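Long-range contacts in tripartite terminase subunit 3 (Human herpesvirus 5, PDB 3N4P), which probably serves as the large subunit of the motor that packages viral DNA into empty capsids, its C-terminal nuclease domain cutting the DNA: residues I94-H99 / P221-L225; E110-A114 / R149-I154. One frame throughout, in Å; residues are numbered along the deposited sequence.

Contact 1 (I94-H99 / P221-L225); sequences IYGLEH and PIEYL
L97 projects from strand 94-99 into the first turn of helix 221-225, and a single methyl, CD1, does all its touching. That carbon rests 4.0 Å from P221 CB, and at the same distance from P221 O, which is already engaged by the backbone N of L225. The methyls I222 CD1 and L225 CD2 close round it, the former 4.1 Å from L97 CD1. A branched aliphatic side chain suits the place, since the forked end of leucine lets one methyl lie among P221, I222 and L225.

Three residues earlier on the strand, I94 meets L225 tip to tip, I94 CD1 lying 4.1 Å from L225 CD2. The same leucine methyl therefore bridges both strand residues, which share a face of the sheet because a classic beta bulge at Y95 and G96, both facing A84, takes up an extra residue between them.

At the far end the contact turns polar. H99 ND1 and Y224 OH lie 2.8 Å apart in a hydrogen bond bent to 130°, in which either could be the donor. The side chains cross at about a right angle and the rings meet rim to rim, their planes 52° apart, so the bond rather than stacking joins them. Y224 CG stands anti to the backbone N (chi1 -175°), which carries the phenol from the helix toward H99. Tyrosine is long enough to span from helix to strand, and phenol and imidazole can each donate or accept.

Around this first shell, L257 of helix 256-267 packs against L97, Y224 and L225, while T214 OG1 bonds the backbone N of H99. P221 suits the first turn of a helix, where its missing N-H costs no helical bond. This is helix-on-sheet packing in the RNase H-like nuclease fold of terminases, beside the predicted catalytic residue D256, whose side chain is about 4 Å from that of H99.

Contact 2 (E110-A114 / R149-I154); sequences EVAIA and RIACLI
E110 reaches from its helix to R149 and forms a salt bridge through one carboxylate oxygen. R149 NE lies 2.8 Å from E110 OE2 in a fairly straight bond; it comes to the syn lone pair, and the oxygen sits close to the guanidinium plane, at its edge. R149 NH2 adds a weak bond to E110 OE2 at 3.2 Å. Both bonds end on OE2, and with the carboxylate and guanidinium planes 64° apart the groups do not form a flat, two-oxygen pair. The arginine's bend at chi3 (-62°) swings NE and NH2 round to the glutamate. Long, flexible charged chains fit this partly solvent-accessible end, and the aliphatic root of E110 has a second use: its CB packs 3.9 Å from I150 CG1.

V111 points away from the partner helix at its CB, yet CG2 still meets L153 CD1 at 4.0 Å, the two side chains crossing at about a right angle.

Helices 109-127 and 144-161 pack side by side on one face of the central beta-sheet of this RNase H-like nuclease domain, their segments here inclined at 50° with axes 8.9 Å apart. I113 belongs to the buried side of this layer. Its CG2 makes a looser contact with I150 CD1, and both isoleucines also rest on L67 of strand 62-67 and on F71, which gives broad aliphatic chains a hydrophobic bed.

A114 brings the backbones nearest, its CA only 5.1 Å from that of I154. Having just a methyl, it permits this approach: A114 CB presses against L153 CB at 3.5 Å, tighter than usual for two carbons, and I154 CG1 flanks the same methyl at 3.9 Å, while I154 itself leans on L67 and on I136 of strand 133-138.

Contact 1 and contact 2 belong to one domain but do not touch: their centres are 20 Å apart and their nearest atoms about 8 Å. Strand 91-100 leads into helix 109-127, so contact 2 is nested within the chain loop that contact 1 closes. Both flank the predicted nuclease site. In contact 1 the H99 side chain is about 9 Å from that of D68; in contact 2 the side chains of I113 and D68, and those of I150 and E139, are likewise about 9 Å apart. D68 and E139 bind magnesium in this crystal. Neither contact includes a metal ligand, and the I150 side chain lies about 11 Å from a bound magnesium ion.

Contact 1 (I94-H99 / P221-L225)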
loop_
_atom_site.group_PDB
_atom_site.type_symbol
_atom_site.label_atom_id
_atom_site.label_comp_id
_atom_site.label_asym_id
_atom_site.label_seq_id
_atom_site.Cartn_x
_atom_site.Cartn_y
_atom_site.Cartn_z
ATOM N N ILE B 94 1.839 -11.041 0.778
ATOM C CA ILE B 94 1.334 -11.918 1.858
ATOM C C ILE B 94 -0.170 -11.846 1.754
ATOM O O ILE B 94 -0.747 -10.747 1.901
ATOM C CB ILE B 94 1.784 -11.450 3.250
ATOM C CG1 ILE B 94 3.282 -11.559 3.358
ATOM C CG2 ILE B 94 1.117 -12.281 4.426
ATOM C CD1 ILE B 94 3.708 -10.668 4.443
ATOM N N TYR B 95 -0.787 -12.996 1.425
ATOM C CA TYR B 95 -2.222 -13.066 1.265
ATOM C C TYR B 95 -2.992 -13.432 2.537
ATOM O O TYR B 95 -4.195 -13.135 2.668
ATOM C CB TYR B 95 -2.571 -14.118 0.172
ATOM C CG TYR B 95 -2.188 -13.664 -1.280
ATOM C CD1 TYR B 95 -2.769 -12.531 -1.852
ATOM C CD2 TYR B 95 -1.227 -14.347 -2.022
ATOM C CE1 TYR B 95 -2.456 -12.128 -3.142
ATOM C CE2 TYR B 95 -0.890 -13.983 -3.344
ATOM C CZ TYR B 95 -1.519 -12.877 -3.892
ATOM O OH TYR B 95 -1.215 -12.479 -5.162
ATOM N N GLY B 96 -2.327 -14.134 3.447
ATOM C CA GLY B 96 -2.999 -14.697 4.600
ATOM C C GLY B 96 -2.046 -14.961 5.727
ATOM O O GLY B 96 -0.841 -15.235 5.486
ATOM N N LEU B 97 -2.553 -14.774 6.955
ATOM C CA LEU B 97 -1.793 -15.057 8.193
ATOM C C LEU B 97 -2.745 -15.654 9.195
ATOM O O LEU B 97 -3.910 -15.235 9.295
ATOM C CB LEU B 97 -1.137 -13.806 8.817
ATOM C CG LEU B 97 -0.124 -13.009 7.995
ATOM C CD1 LEU B 97 0.076 -11.542 8.525
ATOM C CD2 LEU B 97 1.268 -13.733 7.813
ATOM N N GLU B 98 -2.306 -16.699 9.879
ATOM C CA GLU B 98 -3.035 -17.176 11.036
ATOM C C GLU B 98 -2.054 -17.467 12.116
ATOM O O GLU B 98 -0.945 -17.949 11.858
ATOM C CB GLU B 98 -3.848 -18.422 10.734
ATOM C CG GLU B 98 -4.915 -18.283 9.601
ATOM C CD GLU B 98 -6.071 -17.290 9.876
ATOM O OE1 GLU B 98 -6.193 -16.681 10.967
ATOM O OE2 GLU B 98 -6.893 -17.112 8.954
ATOM N N HIS B 99 -2.495 -17.262 13.354
ATOM C CA HIS B 99 -1.749 -17.686 14.512
ATOM C C HIS B 99 -2.811 -18.320 15.367
ATOM O O HIS B 99 -3.592 -17.650 16.049
ATOM C CB HIS B 99 -1.098 -16.516 15.223
ATOM C CG HIS B 99 -0.090 -16.930 16.254
ATOM N ND1 HIS B 99 0.717 -16.022 16.906
ATOM C CD2 HIS B 99 0.220 -18.148 16.770
ATOM C CE1 HIS B 99 1.474 -16.660 17.783
ATOM N NE2 HIS B 99 1.202 -17.951 17.713
ATOM N N PRO B 221 -3.378 -7.417 11.401
ATOM C CA PRO B 221 -2.409 -8.535 11.314
ATOM C C PRO B 221 -1.006 -8.137 10.943
ATOM O O PRO B 221 -0.020 -8.768 11.403
ATOM C CB PRO B 221 -2.950 -9.459 10.207
ATOM C CG PRO B 221 -4.528 -9.170 10.155
ATOM C CD PRO B 221 -4.663 -7.706 10.698
ATOM N N ILE B 222 -0.893 -7.131 10.070
ATOM C CA ILE B 222 0.390 -6.584 9.736
ATOM C C ILE B 222 1.101 -5.870 10.903
ATOM O O ILE B 222 2.339 -5.966 11.054
ATOM C CB ILE B 222 0.298 -5.691 8.479
ATOM C CG1 ILE B 222 -0.134 -6.534 7.224
ATOM C CG2 ILE B 222 1.592 -4.934 8.327
ATOM C CD1 ILE B 222 0.703 -7.808 7.060
ATOM N N GLU B 223 0.362 -5.163 11.747
ATOM C CA GLU B 223 0.969 -4.557 12.991
ATOM C C GLU B 223 1.440 -5.634 13.978
ATOM O O GLU B 223 2.545 -5.560 14.538
ATOM C CB GLU B 223 -0.004 -3.589 13.668
ATOM C CG GLU B 223 0.402 -3.076 15.085
ATOM C CD GLU B 223 -0.177 -1.657 15.448
ATOM O OE1 GLU B 223 -1.438 -1.467 15.453
ATOM O OE2 GLU B 223 0.647 -0.746 15.774
ATOM N N TYR B 224 0.653 -6.701 14.105
ATOM C CA TYR B 224 1.026 -7.866 14.866
ATOM C C TYR B 224 2.297 -8.548 14.307
ATOM O O TYR B 224 3.182 -8.928 15.074
ATOM C CB TYR B 224 -0.141 -8.845 14.795
ATOM C CG TYR B 224 0.041 -10.069 15.638
ATOM C CD1 TYR B 224 0.320 -11.302 15.053
ATOM C CD2 TYR B 224 -0.090 -10.011 17.053
ATOM C CE1 TYR B 224 0.478 -12.449 15.834
ATOM C CE2 TYR B 224 0.084 -11.159 17.846
ATOM C CZ TYR B 224 0.345 -12.368 17.231
ATOM O OH TYR B 224 0.482 -13.495 18.011
ATOM N N LEU B 225 2.336 -8.763 12.992
ATOM C CA LEU B 225 3.451 -9.349 12.308
ATOM C C LEU B 225 4.707 -8.407 12.432
ATOM O O LEU B 225 5.811 -8.882 12.667
ATOM C CB LEU B 225 3.114 -9.628 10.821
ATOM C CG LEU B 225 4.282 -10.150 9.970
ATOM C CD1 LEU B 225 4.582 -11.573 10.348
ATOM C CD2 LEU B 225 4.005 -10.119 8.455
#

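Contact 2 (E110-A114 / R149-I154)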
loop_
_atom_site.group_PDB
_atom_site.type_symbol
_atom_site.label_atom_id
_atom_site.label_comp_id
_atom_site.label_asym_id
_atom_site.label_seq_id
_atom_site.Cartn_x
_atom_site.Cartn_y
_atom_site.Cartn_z
ATOM N N GLU B 110 -5.627 -31.656 15.718
ATOM C CA GLU B 110 -5.212 -31.821 14.345
ATOM C C GLU B 110 -6.278 -31.325 13.385
ATOM O O GLU B 110 -5.955 -30.667 12.366
ATOM C CB GLU B 110 -4.842 -33.277 14.090
ATOM C CG GLU B 110 -3.652 -33.680 14.949
ATOM C CD GLU B 110 -3.357 -35.166 14.981
ATOM O OE1 GLU B 110 -3.547 -35.772 16.057
ATOM O OE2 GLU B 110 -2.916 -35.725 13.948
ATOM N N VAL B 111 -7.537 -31.591 13.728
ATOM C CA VAL B 111 -8.650 -31.049 12.963
ATOM C C VAL B 111 -8.789 -29.515 13.113
ATOM O O VAL B 111 -8.898 -28.806 12.139
ATOM C CB VAL B 111 -9.943 -31.768 13.295
ATOM C CG1 VAL B 111 -11.166 -31.017 12.726
ATOM C CG2 VAL B 111 -9.860 -33.244 12.804
ATOM N N ALA B 112 -8.769 -29.005 14.333
ATOM C CA ALA B 112 -8.776 -27.566 14.524
ATOM C C ALA B 112 -7.664 -26.935 13.722
ATOM O O ALA B 112 -7.908 -25.982 12.994
ATOM C CB ALA B 112 -8.635 -27.221 15.980
ATOM N N ILE B 113 -6.463 -27.479 13.809
ATOM C CA ILE B 113 -5.347 -26.870 13.059
ATOM C C ILE B 113 -5.530 -26.850 11.554
ATOM O O ILE B 113 -5.263 -25.817 10.897
ATOM C CB ILE B 113 -3.976 -27.471 13.437
ATOM C CG1 ILE B 113 -3.602 -26.951 14.832
ATOM C CG2 ILE B 113 -2.889 -27.001 12.450
ATOM C CD1 ILE B 113 -2.766 -27.838 15.678
ATOM N N ALA B 114 -5.930 -27.980 11.002
ATOM C CA ALA B 114 -6.094 -28.150 9.571
ATOM C C ALA B 114 -7.199 -27.261 8.997
ATOM O O ALA B 114 -6.972 -26.640 7.933
ATOM C CB ALA B 114 -6.394 -29.606 9.225
ATOM N N ARG B 149 -1.060 -36.443 8.969
ATOM C CA ARG B 149 -2.503 -36.435 9.074
ATOM C C ARG B 149 -3.083 -35.083 8.839
ATOM O O ARG B 149 -4.143 -34.964 8.234
ATOM C CB ARG B 149 -2.986 -36.971 10.435
ATOM C CG ARG B 149 -2.934 -38.477 10.564
ATOM C CD ARG B 149 -3.566 -38.965 11.912
ATOM N NE ARG B 149 -2.794 -38.403 13.030
ATOM C CZ ARG B 149 -1.685 -38.942 13.551
ATOM N NH1 ARG B 149 -1.207 -40.128 13.126
ATOM N NH2 ARG B 149 -1.074 -38.316 14.545
ATOM N N ILE B 150 -2.389 -34.055 9.327
ATOM C CA ILE B 150 -2.799 -32.683 9.114
ATOM C C ILE B 150 -2.758 -32.328 7.636
ATOM O O ILE B 150 -3.707 -31.729 7.135
ATOM C CB ILE B 150 -1.975 -31.694 9.992
ATOM C CG1 ILE B 150 -2.417 -31.798 11.463
ATOM C CG2 ILE B 150 -1.968 -30.203 9.422
ATOM C CD1 ILE B 150 -1.466 -31.037 12.431
ATOM N N ALA B 151 -1.691 -32.692 6.931
ATOM C CA ALA B 151 -1.649 -32.427 5.483
ATOM C C ALA B 151 -2.905 -32.989 4.836
ATOM O O ALA B 151 -3.598 -32.311 4.041
ATOM C CB ALA B 151 -0.415 -33.046 4.836
ATOM N N CYS B 152 -3.179 -34.229 5.171
ATOM C CA CYS B 152 -4.293 -34.942 4.588
ATOM C C CYS B 152 -5.599 -34.242 4.950
ATOM O O CYS B 152 -6.474 -34.133 4.116
ATOM C CB CYS B 152 -4.220 -36.427 4.992
ATOM S SG CYS B 152 -5.693 -37.315 4.672
ATOM N N LEU B 153 -5.696 -33.667 6.148
ATOM C CA LEU B 153 -6.947 -32.983 6.532
ATOM C C LEU B 153 -7.125 -31.691 5.795
ATOM O O LEU B 153 -8.213 -31.313 5.488
ATOM C CB LEU B 153 -7.136 -32.807 8.053
ATOM C CG LEU B 153 -7.319 -34.072 8.901
ATOM C CD1 LEU B 153 -6.777 -33.831 10.305
ATOM C CD2 LEU B 153 -8.776 -34.666 8.981
ATOM N N ILE B 154 -6.037 -31.032 5.467
ATOM C CA ILE B 154 -6.063 -29.757 4.778
ATOM C C ILE B 154 -6.521 -30.008 3.362
ATOM O O ILE B 154 -7.413 -29.307 2.861
ATOM C CB ILE B 154 -4.664 -29.138 4.707
ATOM C CG1 ILE B 154 -4.216 -28.628 6.102
ATOM C CG2 ILE B 154 -4.676 -27.924 3.657
ATOM C CD1 ILE B 154 -2.834 -28.054 6.161
#